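Local atomic coordinates of agmatinase (Burkholderia thailandensis, PDB entry 4DZ4), a protein that probably hydrolyses agmatine to putrescine and urea at a site holding two manganese ions, as a member of the arginase family. Residues G11-I15 / E26-V32; Y143-I147 / K185-L191; A253-T258 / Y295-T301; L272-R276 / H307-L312. All coordinates share one frame; numbering follows the deposited sequence.

Contact 1 (G11-I15 / E26-V32); sequences GDGAI and ENTYAGV. With EDO (1,2-ethanediol), chain Y.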
loop_
_atom_site.group_PDB
_atom_site.type_symbol
_atom_site.label_atom_id
_atom_site.label_comp_id
_atom_site.label_asym_id
_atom_site.label_seq_id
_atom_site.Cartn_x
_atom_site.Cartn_y
_atom_site.Cartn_z
ATOM N N GLY B 11 -23.058 21.558 3.562
ATOM C CA GLY B 11 -22.505 20.648 2.558
ATOM C C GLY B 11 -22.445 21.229 1.158
ATOM O O GLY B 11 -23.336 21.982 0.744
ATOM N N ASP B 12 -21.391 20.882 0.431
ATOM C CA ASP B 12 -21.260 21.171 -1.009
ATOM C C ASP B 12 -21.238 22.665 -1.295
ATOM O O ASP B 12 -21.774 23.124 -2.291
ATOM C CB ASP B 12 -22.371 20.463 -1.808
ATOM C CG ASP B 12 -22.243 18.966 -1.743
ATOM O OD1 ASP B 12 -21.110 18.492 -1.911
ATOM O OD2 ASP B 12 -23.270 18.282 -1.559
ATOM N N GLY B 13 -20.588 23.414 -0.414
ATOM C CA GLY B 13 -20.435 24.863 -0.596
ATOM C C GLY B 13 -19.794 25.272 -1.921
ATOM O O GLY B 13 -20.176 26.289 -2.477
ATOM N N ALA B 14 -18.855 24.464 -2.438
ATOM C CA ALA B 14 -18.154 24.757 -3.686
ATOM C C ALA B 14 -19.094 24.953 -4.886
ATOM O O ALA B 14 -18.747 25.639 -5.863
ATOM C CB ALA B 14 -17.140 23.643 -3.972
ATOM N N ILE B 15 -20.282 24.361 -4.819
ATOM C CA ILE B 15 -21.230 24.420 -5.921
ATOM C C ILE B 15 -22.528 25.151 -5.548
ATOM O O ILE B 15 -23.361 25.378 -6.412
ATOM C CB ILE B 15 -21.532 23.006 -6.530
ATOM C CG1 ILE B 15 -22.225 22.061 -5.514
ATOM C CG2 ILE B 15 -20.236 22.419 -7.133
ATOM C CD1 ILE B 15 -22.844 20.785 -6.109
ATOM N N GLU B 26 -19.134 21.778 6.206
ATOM C CA GLU B 26 -18.996 20.508 5.477
ATOM C C GLU B 26 -18.764 19.350 6.446
ATOM O O GLU B 26 -18.147 19.536 7.488
ATOM C CB GLU B 26 -17.778 20.554 4.523
ATOM C CG GLU B 26 -17.835 21.702 3.526
ATOM C CD GLU B 26 -18.555 21.361 2.226
ATOM O OE1 GLU B 26 -19.152 20.262 2.089
ATOM O OE2 GLU B 26 -18.531 22.226 1.320
ATOM N N ASN B 27 -19.268 18.162 6.119
ATOM C CA ASN B 27 -18.681 16.938 6.671
ATOM C C ASN B 27 -17.323 16.744 5.990
ATOM O O ASN B 27 -17.225 16.769 4.768
ATOM C CB ASN B 27 -19.609 15.737 6.470
ATOM C CG ASN B 27 -20.760 15.721 7.476
ATOM O OD1 ASN B 27 -20.675 16.321 8.564
ATOM N ND2 ASN B 27 -21.842 15.033 7.122
ATOM N N THR B 28 -16.261 16.639 6.787
ATOM C CA THR B 28 -14.900 16.686 6.222
ATOM C C THR B 28 -14.663 15.573 5.191
ATOM O O THR B 28 -13.936 15.773 4.212
ATOM C CB THR B 28 -13.854 16.642 7.365
ATOM O OG1 THR B 28 -14.243 17.581 8.378
ATOM C CG2 THR B 28 -12.459 17.038 6.857
ATOM N N TYR B 29 -15.318 14.425 5.422
ATOM C CA TYR B 29 -15.226 13.189 4.620
ATOM C C TYR B 29 -16.197 13.152 3.431
ATOM O O TYR B 29 -16.318 12.131 2.786
ATOM C CB TYR B 29 -15.501 11.953 5.515
ATOM C CG TYR B 29 -16.690 12.142 6.458
ATOM C CD1 TYR B 29 -18.003 11.862 6.036
ATOM C CD2 TYR B 29 -16.496 12.579 7.767
ATOM C CE1 TYR B 29 -19.085 12.014 6.901
ATOM C CE2 TYR B 29 -17.556 12.752 8.640
ATOM C CZ TYR B 29 -18.849 12.478 8.206
ATOM O OH TYR B 29 -19.904 12.657 9.067
ATOM N N ALA B 30 -16.880 14.255 3.150
ATOM C CA ALA B 30 -17.808 14.286 2.015
ATOM C C ALA B 30 -17.762 15.667 1.366
ATOM O O ALA B 30 -16.895 16.493 1.692
ATOM C CB ALA B 30 -19.223 13.933 2.480
ATOM N N GLY B 31 -18.698 15.927 0.461
ATOM C CA GLY B 31 -18.807 17.258 -0.132
ATOM C C GLY B 31 -17.916 17.489 -1.339
ATOM O O GLY B 31 -16.883 16.834 -1.497
ATOM N N VAL B 32 -18.287 18.449 -2.194
ATOM C CA VAL B 32 -17.507 18.683 -3.438
ATOM C C VAL B 32 -16.065 19.073 -3.090
ATOM O O VAL B 32 -15.824 19.902 -2.218
ATOM C CB VAL B 32 -18.160 19.729 -4.344
ATOM C CG1 VAL B 32 -17.239 20.049 -5.526
ATOM C CG2 VAL B 32 -19.512 19.236 -4.847
HETATM C C1 EDO Y . -14.795 21.740 6.163
HETATM O O1 EDO Y . -15.695 22.840 5.987
HETATM C C2 EDO Y . -14.989 20.991 7.475
HETATM O O2 EDO Y . -15.430 19.670 7.250
HETATM O O HOH W 1 -17.934 21.817 -1.316
#
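Glu26 spends its whole carboxylate on the backbone of residues 11-15: OE1 accepts the N-H of Asp12 at 2.9 Å, and OE2 accepts the N-H of Gly13, also at 2.9 Å. Both N-H groups arrive on the syn side of the carboxylate, each tilted 32° out of its plane. A bend at chi2 (-89°) turns the glutamate back onto this pair of amides, and two bonds on two oxygens fix the rotation of the group. Asp12 answers in the other direction. Its OD1 takes the N-H of Val32, O to N 2.8 Å, nearly in line with the carboxylate C-O bond, so each segment supplies an acid to the other's backbone. Arg42 of a second subunit forms a salt bridge with Asp12 OD2. Water 1 adds a third link, accepting from Ala14 N while donating to Glu26 OE2 and Val32 O. Beside this polar network the branches of Val32 divide the apolar work: CG1 lies 3.9 Å from Ala14 CB, and CG2 meets Ile15 CD1, the two side chains crossing at about a right angle. Alanine and the branched valine and isoleucine fill this apolar patch with methyl groups. Gly31 fits because a beta carbon would collide with Glu26 OE1, and its positive phi also favours glycine. An ethanediol, probably from the crystallisation liquor, donates to Glu26 O through its O2. In the fold, the start of helix 13-16 lies beside the loop that leads on to strand 39-40, an outermost strand within the chain, and a backbone bond joins Ala14 to Tyr40.

Contact 2 (Y143-I147 / K185-L191); sequences YPLLI and KAVKDGL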
loop_
_atom_site.group_PDB
_atom_site.type_symbol
_atom_site.label_atom_id
_atom_site.label_comp_id
_atom_site.label_asym_id
_atom_site.label_seq_id
_atom_site.Cartn_x
_atom_site.Cartn_y
_atom_site.Cartn_z
ATOM N N TYR B 143 7.702 27.364 -15.908
ATOM C CA TYR B 143 8.293 28.143 -16.989
ATOM C C TYR B 143 7.217 28.904 -17.794
ATOM O O TYR B 143 7.261 30.127 -17.860
ATOM C CB TYR B 143 9.194 27.234 -17.853
ATOM C CG TYR B 143 9.786 27.883 -19.065
ATOM C CD1 TYR B 143 10.428 29.140 -18.991
ATOM C CD2 TYR B 143 9.756 27.225 -20.304
ATOM C CE1 TYR B 143 10.974 29.730 -20.126
ATOM C CE2 TYR B 143 10.282 27.822 -21.451
ATOM C CZ TYR B 143 10.916 29.066 -21.337
ATOM O OH TYR B 143 11.458 29.623 -22.464
ATOM N N PRO B 144 6.214 28.205 -18.372
ATOM C CA PRO B 144 5.206 29.033 -19.052
ATOM C C PRO B 144 4.420 29.951 -18.109
ATOM O O PRO B 144 3.985 31.039 -18.514
ATOM C CB PRO B 144 4.253 27.999 -19.705
ATOM C CG PRO B 144 4.644 26.661 -19.099
ATOM C CD PRO B 144 6.107 26.790 -18.761
ATOM N N LEU B 145 4.289 29.557 -16.837
ATOM C CA LEU B 145 3.631 30.436 -15.871
ATOM C C LEU B 145 4.446 31.710 -15.689
ATOM O O LEU B 145 3.871 32.807 -15.655
ATOM C CB LEU B 145 3.421 29.725 -14.520
ATOM C CG LEU B 145 2.374 28.586 -14.517
ATOM C CD1 LEU B 145 2.322 27.930 -13.137
ATOM C CD2 LEU B 145 0.970 29.072 -14.924
ATOM N N LEU B 146 5.767 31.581 -15.604
ATOM C CA LEU B 146 6.637 32.748 -15.491
ATOM C C LEU B 146 6.572 33.636 -16.744
ATOM O O LEU B 146 6.621 34.854 -16.653
ATOM C CB LEU B 146 8.084 32.332 -15.218
ATOM C CG LEU B 146 8.361 31.828 -13.801
ATOM C CD1 LEU B 146 9.746 31.200 -13.788
ATOM C CD2 LEU B 146 8.234 32.943 -12.741
ATOM N N ILE B 147 6.488 33.019 -17.916
ATOM C CA ILE B 147 6.348 33.793 -19.164
ATOM C C ILE B 147 5.141 34.718 -19.057
ATOM O O ILE B 147 5.245 35.923 -19.314
ATOM C CB ILE B 147 6.229 32.867 -20.405
ATOM C CG1 ILE B 147 7.581 32.179 -20.652
ATOM C CG2 ILE B 147 5.759 33.637 -21.646
ATOM C CD1 ILE B 147 7.519 31.039 -21.646
ATOM N N LYS B 185 16.253 27.870 -18.884
ATOM C CA LYS B 185 15.619 28.643 -19.963
ATOM C C LYS B 185 15.082 29.970 -19.433
ATOM O O LYS B 185 15.246 30.999 -20.082
ATOM C CB LYS B 185 14.513 27.806 -20.627
ATOM C CG LYS B 185 15.070 26.494 -21.198
ATOM C CD LYS B 185 13.946 25.628 -21.763
ATOM C CE LYS B 185 14.480 24.256 -22.173
ATOM N NZ LYS B 185 13.316 23.440 -22.666
ATOM N N ALA B 186 14.462 29.953 -18.253
ATOM C CA ALA B 186 13.921 31.170 -17.625
ATOM C C ALA B 186 15.035 32.214 -17.392
ATOM O O ALA B 186 14.838 33.391 -17.649
ATOM C CB ALA B 186 13.212 30.846 -16.315
ATOM N N VAL B 187 16.211 31.771 -16.943
ATOM C CA VAL B 187 17.344 32.694 -16.786
ATOM C C VAL B 187 17.853 33.221 -18.131
ATOM O O VAL B 187 18.067 34.429 -18.305
ATOM C CB VAL B 187 18.518 32.088 -15.986
ATOM C CG1 VAL B 187 19.757 32.992 -16.099
ATOM C CG2 VAL B 187 18.101 31.903 -14.536
ATOM N N LYS B 188 18.017 32.322 -19.096
ATOM C CA LYS B 188 18.456 32.746 -20.423
ATOM C C LYS B 188 17.441 33.708 -21.102
ATOM O O LYS B 188 17.844 34.613 -21.837
ATOM C CB LYS B 188 18.757 31.524 -21.298
ATOM C CG LYS B 188 19.904 30.659 -20.752
ATOM C CD LYS B 188 21.252 31.377 -20.687
ATOM C CE LYS B 188 22.042 30.861 -19.489
ATOM N NZ LYS B 188 23.348 31.553 -19.277
ATOM N N ASP B 189 16.150 33.526 -20.847
ATOM C CA ASP B 189 15.116 34.427 -21.394
ATOM C C ASP B 189 15.059 35.766 -20.648
ATOM O O ASP B 189 14.342 36.664 -21.084
ATOM C CB ASP B 189 13.708 33.807 -21.345
ATOM C CG ASP B 189 13.542 32.589 -22.248
ATOM O OD1 ASP B 189 14.449 32.263 -23.059
ATOM O OD2 ASP B 189 12.456 31.976 -22.142
ATOM N N GLY B 190 15.800 35.899 -19.548
ATOM C CA GLY B 190 15.718 37.099 -18.696
ATOM C C GLY B 190 14.413 37.229 -17.909
ATOM O O GLY B 190 14.062 38.341 -17.475
ATOM N N LEU B 191 13.723 36.100 -17.681
ATOM C CA LEU B 191 12.470 36.100 -16.919
ATOM C C LEU B 191 12.713 36.308 -15.449
ATOM O O LEU B 191 11.862 36.871 -14.755
ATOM C CB LEU B 191 11.679 34.791 -17.107
ATOM C CG LEU B 191 11.169 34.534 -18.525
ATOM C CD1 LEU B 191 10.428 33.211 -18.570
ATOM C CD2 LEU B 191 10.265 35.672 -18.991
#
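Tyr143 and Asp189 make the polar link between the two helical segments: the phenol OH donates to Asp189 OD2 over 2.6 Å. The oxygen is met on its syn side, 18° out of the carboxylate plane, and lies at the edge of the ring, whose plane stands 41° from that of the carboxylate. Tyr143 reaches it because CG is anti to the backbone N (chi1 176°), which swings the ring across to the other helix.

A CH-pi contact comes next. Lys185 CB sits over one face of the Tyr143 ring, 4.2 Å from the centroid, while Ile147 CD1 lies against the opposite face, so the ring is held between two aliphatic groups. Lysine suits its place because its extended chain carries NZ away from the ring to Ser176 OG and Pro174 O.

Dispersion contacts gather round Leu191. Its CD1 branch touches Ile147 CG1 at 3.7 Å, Tyr143 CE1 at 3.9 Å and Leu146 CB at 4.2 Å, one methyl serving three residues of helix 142-153. Leu146 CD1 also approaches Ala186 CB, where a small side chain lets the helices come near. Gly190, with positive phi, ends helix 182-188 in a Schellman motif, and the turn brings Leu191 back toward helix 142-153.

The chemistry thus grades from a mostly buried aliphatic cluster to a probably ionised carboxylate, Asp189, at the surface. Negative charge there would be expected to strengthen the short phenol bond, which holds the phenol oxygen in place, while Lys185 CB and Ile147 CD1 on the two faces limit the turning of the ring.

Contact 3 (A253-T258 / Y295-T301); sequences AFAPGT and YDQSEIT. With EDO (1,2-ethanediol), chain V.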
loop_
_atom_site.group_PDB
_atom_site.type_symbol
_atom_site.label_atom_id
_atom_site.label_comp_id
_atom_site.label_asym_id
_atom_site.label_seq_id
_atom_site.Cartn_x
_atom_site.Cartn_y
_atom_site.Cartn_z
ATOM N N ALA B 253 10.585 11.421 3.914
ATOM C CA ALA B 253 9.755 10.995 5.051
ATOM C C ALA B 253 8.444 11.777 5.127
ATOM O O ALA B 253 7.384 11.212 5.490
ATOM C CB ALA B 253 10.517 11.131 6.367
ATOM N N PHE B 254 8.523 13.076 4.792
ATOM C CA PHE B 254 7.380 13.967 4.852
ATOM C C PHE B 254 6.678 14.034 3.503
ATOM O O PHE B 254 5.466 14.311 3.454
ATOM C CB PHE B 254 7.844 15.382 5.223
ATOM C CG PHE B 254 8.548 15.443 6.539
ATOM C CD1 PHE B 254 7.828 15.646 7.726
ATOM C CD2 PHE B 254 9.935 15.289 6.600
ATOM C CE1 PHE B 254 8.489 15.678 8.946
ATOM C CE2 PHE B 254 10.591 15.291 7.824
ATOM C CZ PHE B 254 9.872 15.499 8.994
ATOM N N ALA B 255 7.417 13.768 2.419
ATOM C CA ALA B 255 6.850 13.913 1.063
ATOM C C ALA B 255 7.283 12.688 0.225
ATOM O O ALA B 255 8.084 12.827 -0.704
ATOM C CB ALA B 255 7.348 15.226 0.410
ATOM N N PRO B 256 6.745 11.497 0.552
ATOM C CA PRO B 256 7.127 10.300 -0.235
ATOM C C PRO B 256 6.517 10.321 -1.640
ATOM O O PRO B 256 7.034 9.659 -2.564
ATOM C CB PRO B 256 6.536 9.138 0.583
ATOM C CG PRO B 256 5.395 9.747 1.389
ATOM C CD PRO B 256 5.951 11.121 1.750
ATOM N N GLY B 257 5.415 11.055 -1.775
ATOM C CA GLY B 257 4.632 11.079 -3.007
ATOM C C GLY B 257 5.181 12.068 -4.007
ATOM O O GLY B 257 4.554 13.068 -4.295
ATOM N N THR B 258 6.344 11.759 -4.567
ATOM C CA THR B 258 6.966 12.670 -5.521
ATOM C C THR B 258 7.837 11.878 -6.495
ATOM O O THR B 258 8.239 10.747 -6.207
ATOM C CB THR B 258 7.702 13.819 -4.776
ATOM O OG1 THR B 258 7.863 14.944 -5.670
ATOM C CG2 THR B 258 9.064 13.341 -4.204
ATOM N N TYR B 295 2.504 7.625 -5.491
ATOM C CA TYR B 295 3.610 7.372 -4.551
ATOM C C TYR B 295 3.346 7.964 -3.175
ATOM O O TYR B 295 4.181 7.857 -2.288
ATOM C CB TYR B 295 4.902 7.951 -5.109
ATOM C CG TYR B 295 5.357 7.147 -6.319
ATOM C CD1 TYR B 295 6.079 5.972 -6.151
ATOM C CD2 TYR B 295 5.014 7.546 -7.611
ATOM C CE1 TYR B 295 6.453 5.204 -7.248
ATOM C CE2 TYR B 295 5.391 6.783 -8.714
ATOM C CZ TYR B 295 6.115 5.623 -8.522
ATOM O OH TYR B 295 6.477 4.856 -9.628
ATOM N N ASP B 296 2.184 8.593 -2.992
ATOM C CA ASP B 296 1.863 9.139 -1.669
ATOM C C ASP B 296 1.473 8.038 -0.671
ATOM O O ASP B 296 1.100 6.906 -1.051
ATOM C CB ASP B 296 0.752 10.189 -1.763
ATOM C CG ASP B 296 0.847 11.249 -0.680
ATOM O OD1 ASP B 296 1.707 11.132 0.235
ATOM O OD2 ASP B 296 0.077 12.231 -0.757
ATOM N N GLN B 297 1.585 8.369 0.598
ATOM C CA GLN B 297 1.275 7.398 1.651
ATOM C C GLN B 297 0.323 8.074 2.616
ATOM O O GLN B 297 0.709 9.042 3.276
ATOM C CB GLN B 297 2.571 6.928 2.333
ATOM C CG GLN B 297 3.594 6.327 1.323
ATOM C CD GLN B 297 3.095 4.992 0.741
ATOM O OE1 GLN B 297 2.107 4.419 1.243
ATOM N NE2 GLN B 297 3.757 4.488 -0.313
ATOM N N SER B 298 -0.934 7.595 2.668
ATOM C CA SER B 298 -1.949 8.208 3.517
ATOM C C SER B 298 -2.050 9.730 3.296
ATOM O O SER B 298 -2.275 10.501 4.242
ATOM C CB SER B 298 -1.688 7.882 4.992
ATOM O OG SER B 298 -1.761 6.473 5.159
ATOM N N GLU B 299 -1.856 10.117 2.036
ATOM C CA GLU B 299 -1.978 11.500 1.575
ATOM C C GLU B 299 -1.036 12.483 2.241
ATOM O O GLU B 299 -1.232 13.701 2.093
ATOM C CB GLU B 299 -3.410 12.030 1.762
ATOM C CG GLU B 299 -4.505 11.214 1.111
ATOM C CD GLU B 299 -5.836 11.883 1.341
ATOM O OE1 GLU B 299 -6.283 11.970 2.520
ATOM O OE2 GLU B 299 -6.406 12.393 0.358
ATOM N N ILE B 300 -0.032 12.002 2.972
ATOM C CA ILE B 300 0.771 12.961 3.757
ATOM C C ILE B 300 1.472 14.008 2.867
ATOM O O ILE B 300 1.667 15.168 3.291
ATOM C CB ILE B 300 1.726 12.283 4.762
ATOM C CG1 ILE B 300 2.941 11.632 4.039
ATOM C CG2 ILE B 300 0.938 11.343 5.713
ATOM C CD1 ILE B 300 4.026 11.124 4.978
ATOM N N THR B 301 1.854 13.610 1.654
ATOM C CA THR B 301 2.530 14.555 0.746
ATOM C C THR B 301 1.577 15.635 0.279
ATOM O O THR B 301 1.889 16.842 0.322
ATOM C CB THR B 301 3.092 13.861 -0.493
ATOM O OG1 THR B 301 3.896 12.739 -0.076
ATOM C CG2 THR B 301 3.964 14.839 -1.317
HETATM C C1 EDO V . -9.427 10.371 2.856
HETATM O O1 EDO V . -8.084 10.180 3.303
HETATM C C2 EDO V . -9.464 10.799 1.383
HETATM O O2 EDO V . -9.043 12.176 1.233
HETATM O O HOH W 2 3.655 15.420 5.210
#
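Pro256 and Thr301 lie alongside each other with their side chains running in opposite directions, which brings Pro256 CD to 3.2 Å from Thr301 OG1. The same hydroxyl oxygen accepts the N-H of Gly257 at 2.8 Å, 154° at the hydrogen, and donates to Asp296 OD1 at 2.7 Å. Threonine fits because its two branches do different work: OG1, anti to the carbonyl carbon (chi1 -52°), takes the polar side, while CG2 packs on Ala255 CB at 3.8 Å. Asp296 stands behind Thr301 and positions its hydroxyl. Its OD1 receives Thr301 N through the syn lone pair, while the Thr301 hydroxyl and Gln297 N come in over opposite faces of the carboxylate; the two backbone N-H bonds hold OD1 in place, and OD1 in turn orients the hydroxyl.

Ile300 CD1 meets the same Pro256 CD at 3.8 Å, its side chain at about a right angle to the proline, while Gln297 CG packs on Pro256 CG. Gly257, centre of an inverse gamma turn, brings its CA to 3.3 Å from Tyr295 O in a CA-H...O contact; a side chain here would run into Asp296. Water 2 bridges Phe254 O and Ile300 O.

Neighbouring copies pack on both segments, and Glu299 forms a salt bridge with Arg63 of the third subunit. The arrangement is consistent with the loops that border the two-manganese site in the arginase fold: the loop that follows strand 240-246, where the strand end and first loop residues supply the manganese ligands Asp246 and Asp248, is held against the start of helix 300-323, with Thr258 beside both ligands.

Contact 4 (L272-R276 / H307-L312); sequences LAIVR and HVACDL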
loop_
_atom_site.group_PDB
_atom_site.type_symbol
_atom_site.label_atom_id
_atom_site.label_comp_id
_atom_site.label_asym_id
_atom_site.label_seq_id
_atom_site.Cartn_x
_atom_site.Cartn_y
_atom_site.Cartn_z
ATOM N N LEU B 272 6.948 25.266 6.539
ATOM C CA LEU B 272 5.781 26.090 6.827
ATOM C C LEU B 272 6.196 27.312 7.659
ATOM O O LEU B 272 5.634 28.403 7.497
ATOM C CB LEU B 272 4.692 25.266 7.518
ATOM C CG LEU B 272 4.058 24.186 6.607
ATOM C CD1 LEU B 272 3.101 23.360 7.449
ATOM C CD2 LEU B 272 3.334 24.793 5.386
ATOM N N ALA B 273 7.171 27.123 8.557
ATOM C CA ALA B 273 7.662 28.233 9.383
ATOM C C ALA B 273 8.244 29.322 8.462
ATOM O O ALA B 273 8.052 30.522 8.704
ATOM C CB ALA B 273 8.727 27.746 10.358
ATOM N N ILE B 274 8.954 28.891 7.417
ATOM C CA ILE B 274 9.511 29.829 6.430
ATOM C C ILE B 274 8.397 30.514 5.627
ATOM O O ILE B 274 8.331 31.747 5.594
ATOM C CB ILE B 274 10.529 29.138 5.490
ATOM C CG1 ILE B 274 11.724 28.611 6.299
ATOM C CG2 ILE B 274 11.022 30.112 4.416
ATOM C CD1 ILE B 274 12.536 27.567 5.531
ATOM N N VAL B 275 7.511 29.735 5.022
ATOM C CA VAL B 275 6.442 30.301 4.181
ATOM C C VAL B 275 5.562 31.268 4.958
ATOM O O VAL B 275 5.260 32.384 4.481
ATOM C CB VAL B 275 5.609 29.206 3.484
ATOM C CG1 VAL B 275 4.401 29.807 2.738
ATOM C CG2 VAL B 275 6.508 28.477 2.481
ATOM N N ARG B 276 5.220 30.891 6.183
ATOM C CA ARG B 276 4.365 31.725 7.006
ATOM C C ARG B 276 4.972 33.080 7.344
ATOM O O ARG B 276 4.233 34.021 7.667
ATOM C CB ARG B 276 3.971 31.004 8.286
ATOM C CG ARG B 276 2.967 29.880 8.044
ATOM C CD ARG B 276 2.795 29.074 9.316
ATOM N NE ARG B 276 2.047 27.823 9.075
ATOM C CZ ARG B 276 1.981 26.842 9.974
ATOM N NH1 ARG B 276 2.607 26.978 11.146
ATOM N NH2 ARG B 276 1.293 25.738 9.717
ATOM N N HIS B 307 -1.171 22.466 2.843
ATOM C CA HIS B 307 -0.800 23.431 3.914
ATOM C C HIS B 307 -0.020 24.586 3.315
ATOM O O HIS B 307 -0.256 25.738 3.672
ATOM C CB HIS B 307 0.045 22.754 5.002
ATOM C CG HIS B 307 -0.760 22.095 6.101
ATOM N ND1 HIS B 307 -0.994 22.710 7.308
ATOM C CD2 HIS B 307 -1.387 20.853 6.158
ATOM C CE1 HIS B 307 -1.716 21.875 8.097
ATOM N NE2 HIS B 307 -1.942 20.728 7.397
ATOM N N VAL B 308 0.953 24.290 2.445
ATOM C CA VAL B 308 1.756 25.356 1.786
ATOM C C VAL B 308 0.819 26.310 1.038
ATOM O O VAL B 308 0.899 27.528 1.204
ATOM C CB VAL B 308 2.867 24.784 0.878
ATOM C CG1 VAL B 308 3.559 25.905 0.059
ATOM C CG2 VAL B 308 3.870 24.014 1.745
ATOM N N ALA B 309 -0.113 25.736 0.285
ATOM C CA ALA B 309 -1.051 26.520 -0.524
ATOM C C ALA B 309 -1.935 27.359 0.396
ATOM O O ALA B 309 -2.206 28.529 0.103
ATOM C CB ALA B 309 -1.903 25.588 -1.399
ATOM N N CYS B 310 -2.327 26.785 1.530
ATOM C CA CYS B 310 -3.203 27.488 2.461
ATOM C C CYS B 310 -2.453 28.696 3.044
ATOM O O CYS B 310 -2.978 29.820 3.084
ATOM C CB CYS B 310 -3.679 26.539 3.574
ATOM S SG CYS B 310 -4.574 27.375 4.922
ATOM N N ASP B 311 -1.212 28.476 3.436
ATOM C CA ASP B 311 -0.408 29.585 3.954
ATOM C C ASP B 311 -0.146 30.682 2.931
ATOM O O ASP B 311 -0.135 31.857 3.301
ATOM C CB ASP B 311 0.869 29.055 4.607
ATOM C CG ASP B 311 0.576 28.377 5.955
ATOM O OD1 ASP B 311 -0.365 28.812 6.652
ATOM O OD2 ASP B 311 1.291 27.417 6.330
ATOM N N LEU B 312 0.033 30.313 1.660
ATOM C CA LEU B 312 0.127 31.309 0.583
ATOM C C LEU B 312 -1.149 32.163 0.494
ATOM O O LEU B 312 -1.069 33.399 0.385
ATOM C CB LEU B 312 0.462 30.639 -0.774
ATOM C CG LEU B 312 1.880 30.029 -0.805
ATOM C CD1 LEU B 312 2.020 29.070 -1.971
ATOM C CD2 LEU B 312 2.933 31.141 -0.889
HETATM O O HOH W 3 -0.260 25.412 7.284
#
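Arg276 reaches from helix 268-276 toward Asp311 of helix 300-323, and its atoms can be followed outward. From CB the chain goes to CG, anti to the carbonyl carbon (chi1 -72°), which already lies 3.4 Å from Asp311 OD2. CD follows the same oxygen in an extended run, and NE then donates to OD2 over 2.9 Å, the hydrogen-bonded part of a salt bridge. The carboxylate oxygen lies close to the guanidinium plane; the two planes stand 86° apart, and NE meets OD2 from above the carboxylate. At the tip, NH2 donates a hydrogen bond to water 3, which donates to Asp311 OD2 and also joins His307 ND1. Leu272 CB lies over the rim of one guanidinium face. Asp311 suits this buried place because both oxygens are engaged, OD1 by Trp88 NE1.

Beside the salt bridge, Leu272 CD2 rests on Val308 CG2 at 3.8 Å, and Val275 CG1 meets Leu312 CD2 at 4.1 Å. The segment axes run 9.7 Å apart at closest approach, 17° from parallel. Such near-parallel helices side by side against a parallel sheet, with Val308 and Leu312 lying on strand 282-289, are what the three-layer alpha-beta-alpha fold of arginases provides.

Overall arrangement
Contacts 3 and 4 share helix 300-323: contact 3 fixes its start near the manganese site, contact 4 packs its middle against helix 268-276, and their centres lie about 17 Å apart. Contact 4 is also nearest the centre of the chain. Contacts 1 and 2 lie on opposite sides of that centre, with their own centres about 38 Å apart. All four are largely buried, but contact 1 owes part of this to a second subunit, while contact 2 meets no other chain and has an exposed rim. The helix pairs of contacts 2 and 4 combine aliphatic packing with one direct polar side-chain bond each; the loops of contacts 1 and 3 depend on side-chain oxygens gripping backbone N-H groups.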